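PDB 4F87: endolysin PlyC, small cell-wall binding subunit from Streptococcus phage C1, which forms the ring of eight cell-wall binding subunits of a phage endolysin that breaks down the streptococcal peptidoglycan and so releases new virus particles. Local coordinates for residues Arg30-Asn34 with Gly35-Gly39; Thr45-Gly48 with Phe49-Ile52; Ser61-Glu64 with Ala65-Ala69. One frame throughout, in Å; residues are numbered along the deposited sequence.

Interaction 1 (Arg30-Asn34 with Gly35-Gly39); sequences RAFIN and GVEIG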
# COMPACT_ATOMS: atom_id res chain seq x y z
N ARG B 30 21.43 -8.49 18.88
CA ARG B 30 20.83 -7.20 19.12
C ARG B 30 19.70 -7.01 18.10
O ARG B 30 19.52 -7.84 17.21
CB ARG B 30 21.86 -6.07 19.00
CG ARG B 30 23.00 -6.25 19.99
CD ARG B 30 23.99 -5.08 20.00
NE ARG B 30 23.38 -3.83 20.47
CZ ARG B 30 23.10 -3.54 21.73
NH1 ARG B 30 23.38 -4.41 22.70
NH2 ARG B 30 22.52 -2.38 22.04
N ALA B 31 18.91 -5.94 18.24
CA ALA B 31 17.88 -5.69 17.26
C ALA B 31 17.60 -4.23 17.13
O ALA B 31 17.81 -3.48 18.08
CB ALA B 31 16.58 -6.41 17.64
N PHE B 32 17.09 -3.82 15.96
CA PHE B 32 16.46 -2.53 15.80
C PHE B 32 14.97 -2.85 15.72
O PHE B 32 14.56 -3.70 14.92
CB PHE B 32 16.89 -1.80 14.51
CG PHE B 32 18.21 -1.13 14.67
CD1 PHE B 32 18.31 0.13 15.26
CD2 PHE B 32 19.38 -1.75 14.25
CE1 PHE B 32 19.56 0.75 15.42
CE2 PHE B 32 20.63 -1.14 14.43
CZ PHE B 32 20.70 0.09 15.03
N ILE B 33 14.18 -2.27 16.62
CA ILE B 33 12.73 -2.50 16.61
C ILE B 33 12.09 -1.11 16.62
O ILE B 33 12.26 -0.36 17.58
CB ILE B 33 12.25 -3.39 17.79
CG1 ILE B 33 12.77 -4.85 17.60
CG2 ILE B 33 10.68 -3.36 17.91
CD1 ILE B 33 12.58 -5.74 18.71
N ASN B 34 11.40 -0.78 15.52
CA ASN B 34 10.75 0.52 15.38
C ASN B 34 11.73 1.68 15.63
O ASN B 34 11.39 2.66 16.31
CB ASN B 34 9.48 0.58 16.24
CG ASN B 34 8.45 -0.45 15.81
OD1 ASN B 34 8.47 -0.93 14.68
ND2 ASN B 34 7.47 -0.74 16.67
N GLY B 35 12.96 1.52 15.13
CA GLY B 35 14.00 2.54 15.25
C GLY B 35 14.68 2.64 16.59
O GLY B 35 15.46 3.58 16.81
N VAL B 36 14.45 1.66 17.49
CA VAL B 36 15.07 1.60 18.80
C VAL B 36 16.00 0.40 18.83
O VAL B 36 15.56 -0.73 18.60
CB VAL B 36 14.01 1.54 19.94
CG1 VAL B 36 14.66 1.40 21.32
CG2 VAL B 36 13.10 2.77 19.89
N GLU B 37 17.27 0.62 19.17
CA GLU B 37 18.23 -0.46 19.28
C GLU B 37 18.19 -1.05 20.67
O GLU B 37 18.21 -0.32 21.68
CB GLU B 37 19.63 0.06 18.99
CG GLU B 37 20.64 -1.07 18.88
CD GLU B 37 22.07 -0.59 18.82
OE1 GLU B 37 22.28 0.60 18.49
OE2 GLU B 37 22.98 -1.40 19.11
N ILE B 38 18.15 -2.39 20.73
CA ILE B 38 18.14 -3.12 22.00
C ILE B 38 19.08 -4.31 21.96
O ILE B 38 19.40 -4.84 20.89
CB ILE B 38 16.70 -3.58 22.37
CG1 ILE B 38 16.12 -4.52 21.29
CG2 ILE B 38 15.77 -2.38 22.66
CD1 ILE B 38 14.86 -5.26 21.72
N GLY B 39 19.52 -4.73 23.13
CA GLY B 39 20.24 -5.98 23.28
C GLY B 39 19.21 -7.06 23.58
O GLY B 39 18.13 -6.76 24.13

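Interaction 2 (Thr45-Gly48 with Phe49-Ile52); sequences TVQG and FQQI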
# COMPACT_ATOMS: atom_id res chain seq x y z
N THR B 45 13.96 -15.27 22.77
CA THR B 45 13.51 -14.01 22.19
C THR B 45 14.00 -13.86 20.77
O THR B 45 13.28 -13.33 19.93
CB THR B 45 14.01 -12.87 23.08
OG1 THR B 45 13.62 -13.11 24.45
CG2 THR B 45 13.49 -11.50 22.61
N VAL B 46 15.26 -14.29 20.50
CA VAL B 46 15.75 -14.24 19.14
C VAL B 46 14.84 -15.10 18.24
O VAL B 46 14.41 -14.65 17.17
CB VAL B 46 17.20 -14.77 19.08
CG1 VAL B 46 17.69 -14.90 17.63
CG2 VAL B 46 18.13 -13.85 19.89
N GLN B 47 14.54 -16.32 18.67
CA GLN B 47 13.70 -17.19 17.85
C GLN B 47 12.29 -16.62 17.68
O GLN B 47 11.72 -16.71 16.58
CB GLN B 47 13.67 -18.61 18.42
CG GLN B 47 15.05 -19.25 18.39
CD GLN B 47 15.08 -20.56 19.17
OE1 GLN B 47 14.62 -20.68 20.32
NE2 GLN B 47 15.70 -21.55 18.57
N GLY B 48 11.76 -15.99 18.73
CA GLY B 48 10.45 -15.35 18.64
C GLY B 48 10.42 -14.24 17.61
O GLY B 48 9.57 -14.24 16.70
N PHE B 49 11.41 -13.31 17.68
CA PHE B 49 11.43 -12.23 16.70
C PHE B 49 11.78 -12.70 15.30
O PHE B 49 11.31 -12.07 14.34
CB PHE B 49 12.34 -11.08 17.15
CG PHE B 49 11.56 -10.18 18.08
CD1 PHE B 49 10.74 -9.18 17.58
CD2 PHE B 49 11.56 -10.41 19.45
CE1 PHE B 49 9.94 -8.39 18.43
CE2 PHE B 49 10.78 -9.62 20.30
CZ PHE B 49 9.95 -8.63 19.79
N GLN B 50 12.50 -13.83 15.17
CA GLN B 50 12.78 -14.38 13.83
C GLN B 50 11.49 -14.82 13.12
O GLN B 50 11.51 -14.98 11.90
CB GLN B 50 13.79 -15.54 13.90
CG GLN B 50 15.21 -15.03 14.10
CD GLN B 50 16.24 -16.09 14.32
OE1 GLN B 50 15.93 -17.21 14.75
NE2 GLN B 50 17.50 -15.73 14.04
N GLN B 51 10.37 -14.93 13.84
CA GLN B 51 9.10 -15.27 13.18
C GLN B 51 8.50 -14.05 12.49
O GLN B 51 7.62 -14.22 11.63
CB GLN B 51 8.08 -15.78 14.20
CG GLN B 51 8.53 -17.09 14.88
CD GLN B 51 8.33 -18.30 13.98
OE1 GLN B 51 7.21 -18.79 13.79
NE2 GLN B 51 9.40 -18.78 13.38
N ILE B 52 8.91 -12.82 12.88
CA ILE B 52 8.27 -11.61 12.34
C ILE B 52 9.21 -10.60 11.69
O ILE B 52 8.72 -9.75 10.95
CB ILE B 52 7.37 -10.93 13.41
CG1 ILE B 52 8.16 -10.50 14.67
CG2 ILE B 52 6.15 -11.81 13.76
CD1 ILE B 52 7.38 -9.49 15.58
O HOH W 1 11.80 -18.74 14.87

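Interaction 3 (Ser61-Glu64 with Ala65-Ala69); sequences SDVE and AIRKA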
# COMPACT_ATOMS: atom_id res chain seq x y z
N SER B 61 32.59 -4.02 13.47
CA SER B 61 33.14 -2.77 12.94
C SER B 61 32.12 -1.90 12.20
O SER B 61 32.36 -0.69 12.02
CB SER B 61 34.30 -3.06 12.00
OG SER B 61 33.86 -3.83 10.89
N ASP B 62 31.02 -2.50 11.71
CA ASP B 62 30.01 -1.77 10.96
C ASP B 62 28.82 -1.31 11.78
O ASP B 62 28.01 -0.53 11.28
CB ASP B 62 29.56 -2.62 9.76
CG ASP B 62 30.58 -2.65 8.65
OD1 ASP B 62 31.15 -1.58 8.35
OD2 ASP B 62 30.81 -3.72 8.08
N VAL B 63 28.70 -1.76 13.04
CA VAL B 63 27.54 -1.37 13.84
C VAL B 63 27.41 0.16 14.00
O VAL B 63 26.29 0.68 13.87
CB VAL B 63 27.52 -2.13 15.19
CG1 VAL B 63 26.39 -1.61 16.08
CG2 VAL B 63 27.34 -3.65 14.96
N GLU B 64 28.51 0.87 14.22
CA GLU B 64 28.43 2.33 14.39
C GLU B 64 27.78 3.03 13.18
O GLU B 64 26.90 3.88 13.35
CB GLU B 64 29.84 2.89 14.66
CG GLU B 64 29.91 4.39 14.87
CD GLU B 64 31.28 4.91 15.26
OE1 GLU B 64 31.34 5.74 16.20
OE2 GLU B 64 32.28 4.50 14.64
N ALA B 65 28.18 2.64 11.96
CA ALA B 65 27.59 3.26 10.77
C ALA B 65 26.13 2.90 10.60
O ALA B 65 25.32 3.75 10.20
CB ALA B 65 28.38 2.85 9.54
N ILE B 66 25.76 1.65 10.93
CA ILE B 66 24.35 1.24 10.81
C ILE B 66 23.50 2.03 11.81
O ILE B 66 22.41 2.47 11.47
CB ILE B 66 24.19 -0.30 10.97
CG1 ILE B 66 25.00 -1.09 9.93
CG2 ILE B 66 22.70 -0.71 10.98
CD1 ILE B 66 24.77 -0.69 8.47
N ARG B 67 24.03 2.26 13.02
CA ARG B 67 23.31 3.07 14.00
C ARG B 67 23.03 4.46 13.45
O ARG B 67 21.93 4.97 13.65
CB ARG B 67 24.17 3.25 15.24
CG ARG B 67 24.24 2.04 16.07
CD ARG B 67 25.04 2.37 17.30
NE ARG B 67 24.89 1.26 18.22
CZ ARG B 67 25.88 0.65 18.86
NH1 ARG B 67 27.12 1.15 18.81
NH2 ARG B 67 25.64 -0.41 19.60
N LYS B 68 24.02 5.07 12.77
CA LYS B 68 23.88 6.41 12.19
C LYS B 68 22.74 6.41 11.16
O LYS B 68 21.88 7.31 11.18
CB LYS B 68 25.22 6.85 11.54
CG LYS B 68 25.20 8.28 10.99
CD LYS B 68 26.46 8.59 10.20
CE LYS B 68 26.35 9.93 9.51
NZ LYS B 68 27.44 10.14 8.52
N ALA B 69 22.70 5.38 10.30
CA ALA B 69 21.66 5.27 9.28
C ALA B 69 20.27 4.95 9.82
O ALA B 69 19.26 5.38 9.24
CB ALA B 69 22.08 4.25 8.23
O HOH W 2 30.94 1.57 11.27

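Interaction 1 (Arg30-Asn34 with Gly35-Gly39)
The Phe32 ring carries Glu37 CG over one face, 4.2 Å from the ring centroid and 21° off the normal, a CH-pi contact displaced toward the rim. Arg30 presents its guanidinium to the same glutamate: Glu37 OE2 lies at the edge, close to the guanidinium plane, while the backbone of Ile38 and Gly39 passes over one face. These pairs lie across a beta hairpin with a two-residue turn of type I', Asn34 and Gly35 at its tip, both with positive phi. The two strands run antiparallel, and Ala31–Ile38 and Ile33–Val36 form the hairpin's hydrogen-bonded pairs.

Arg30, Phe32 and Glu37 share one face of the hairpin. Glu37 extends with CG anti to the backbone N (chi1 -171°), which carries its carboxylate past the phenyl ring to the arginine. There OE2 offers its anti lone pair to Arg30 NE at 2.8 Å, and the bond from Arg30 NH2 to the same oxygen is weak. Guanidinium and carboxylate planes stand 80° apart, so the pair is not a flat, two-oxygen bridge. OE1 turns instead to Arg67 in helix 63-70, leaving one carboxylate shared by two arginines; Arg30, Glu37 and Arg67 all belong to the site that interacts with the host cell wall.

On the other face, Ala31, Ile33 and Ile38 are buried; Ile33 packs on Ala69 and Ile38 on Ile66 of a neighbouring subunit. Here the two isoleucines meet through their terminal methyls, Ile33 CD1 to Ile38 CD1 at 3.8 Å.

Interaction 2 (Thr45-Gly48 with Phe49-Ile52)
Helix 43-50 brings Thr45 alongside Phe49. Thr45 O accepts the Phe49 N-H at 2.9 Å in a nearly straight bond (172° at the hydrogen), and the same oxygen lies in the ring plane at the Phe49 edge, 3.4 Å from CD2. The two side chains point the same way, with Thr45 CG2 3.9 Å from Phe49 CD2. One residue on, Val46 and Gln50 repeat this side-by-side arrangement: Val46 CG1 meets the amide end of Gln50, whose NE2 is bonded to Ser55.

The i+4 bonds of Phe49 N and Gln50 N are followed by i+3 bonds. Gln51 N bonds to Gly48 O at 3.0 Å, with the donor above the carbonyl plane, and Ile52 N likewise bonds to Phe49 O. The helix rests on the sheet through Phe49 against Leu18 and Ile33. In the octamer, Thr45 OG1 bonds to Asp62 of a neighbouring subunit. Gln51 bends at chi2 (-78°), bringing NE2 back to a water 2.8 Å away, and that water donates to Gln47 O at 2.7 Å.

Interaction 3 (Ser61-Glu64 with Ala65-Ala69)
Glu64, Val63 and Ala65 lose the most surface here, and the clearest side-chain contact is the one Val63 makes with Arg67 four residues on. Val63 CG1 stands over one face of the Arg67 guanidinium, 3.6 Å above the plane and over its centre. Its methyl reaches this position because CG1 is anti to the backbone N (chi1 174°), while the arginine, extended from CG to NE, runs obliquely across the valine. The flat cation thus has an apolar group over one face, and its NE has a carboxylate partner on the hairpin.

Backbone geometry supports the same spacing. Arg67 N donates to Val63 O at 2.9 Å, with 162° at the hydrogen. Ile66 N to Asp62 O is longer at 3.2 Å.

Glu64 contributes mainly through its CB and carbonyl, with Glu64 O receiving Lys68 N. Its carboxylate makes no contact with Arg67: Glu64 OE1 and Arg67 NH1 are 6.8 Å apart, so any attraction between them is probably weak.

A water links Ala65 N to Ser61 O: it lies 3.0 Å from Ala65 N, whose N-H it accepts, and donates to Ser61 O at 2.8 Å. Close by, Asp62 accepts from the backbone N of Lys41 and of Asp42 in another neighbouring subunit. The arrangement is that of an amphipathic helix, with Val63 and Ile66 buried against Phe19 and Phe17 of the sheet and Arg67, itself a residue of the wall-binding site, on the exposed side.

Followed from the N terminus, interaction 1 comes first and closes the tight turn between strands 29-33 and 36-40; interaction 2 follows on helix 43-50, and interaction 3 on the C-terminal helix 63-70. All are local and in series, so none nests within or crosses another. The hairpin is the hub: Ile33 CD1 packs on Phe49 CE1 of interaction 2 at 3.7 Å, while its carboxylate at Glu37 ties it to interaction 3. Interactions 2 and 3 do not touch; their nearest atoms are about 15 Å apart, on opposite sides of the chain's centre. Between copies, however, a residue of the 43-50 helix meets the segment 61-64 of a neighbouring subunit.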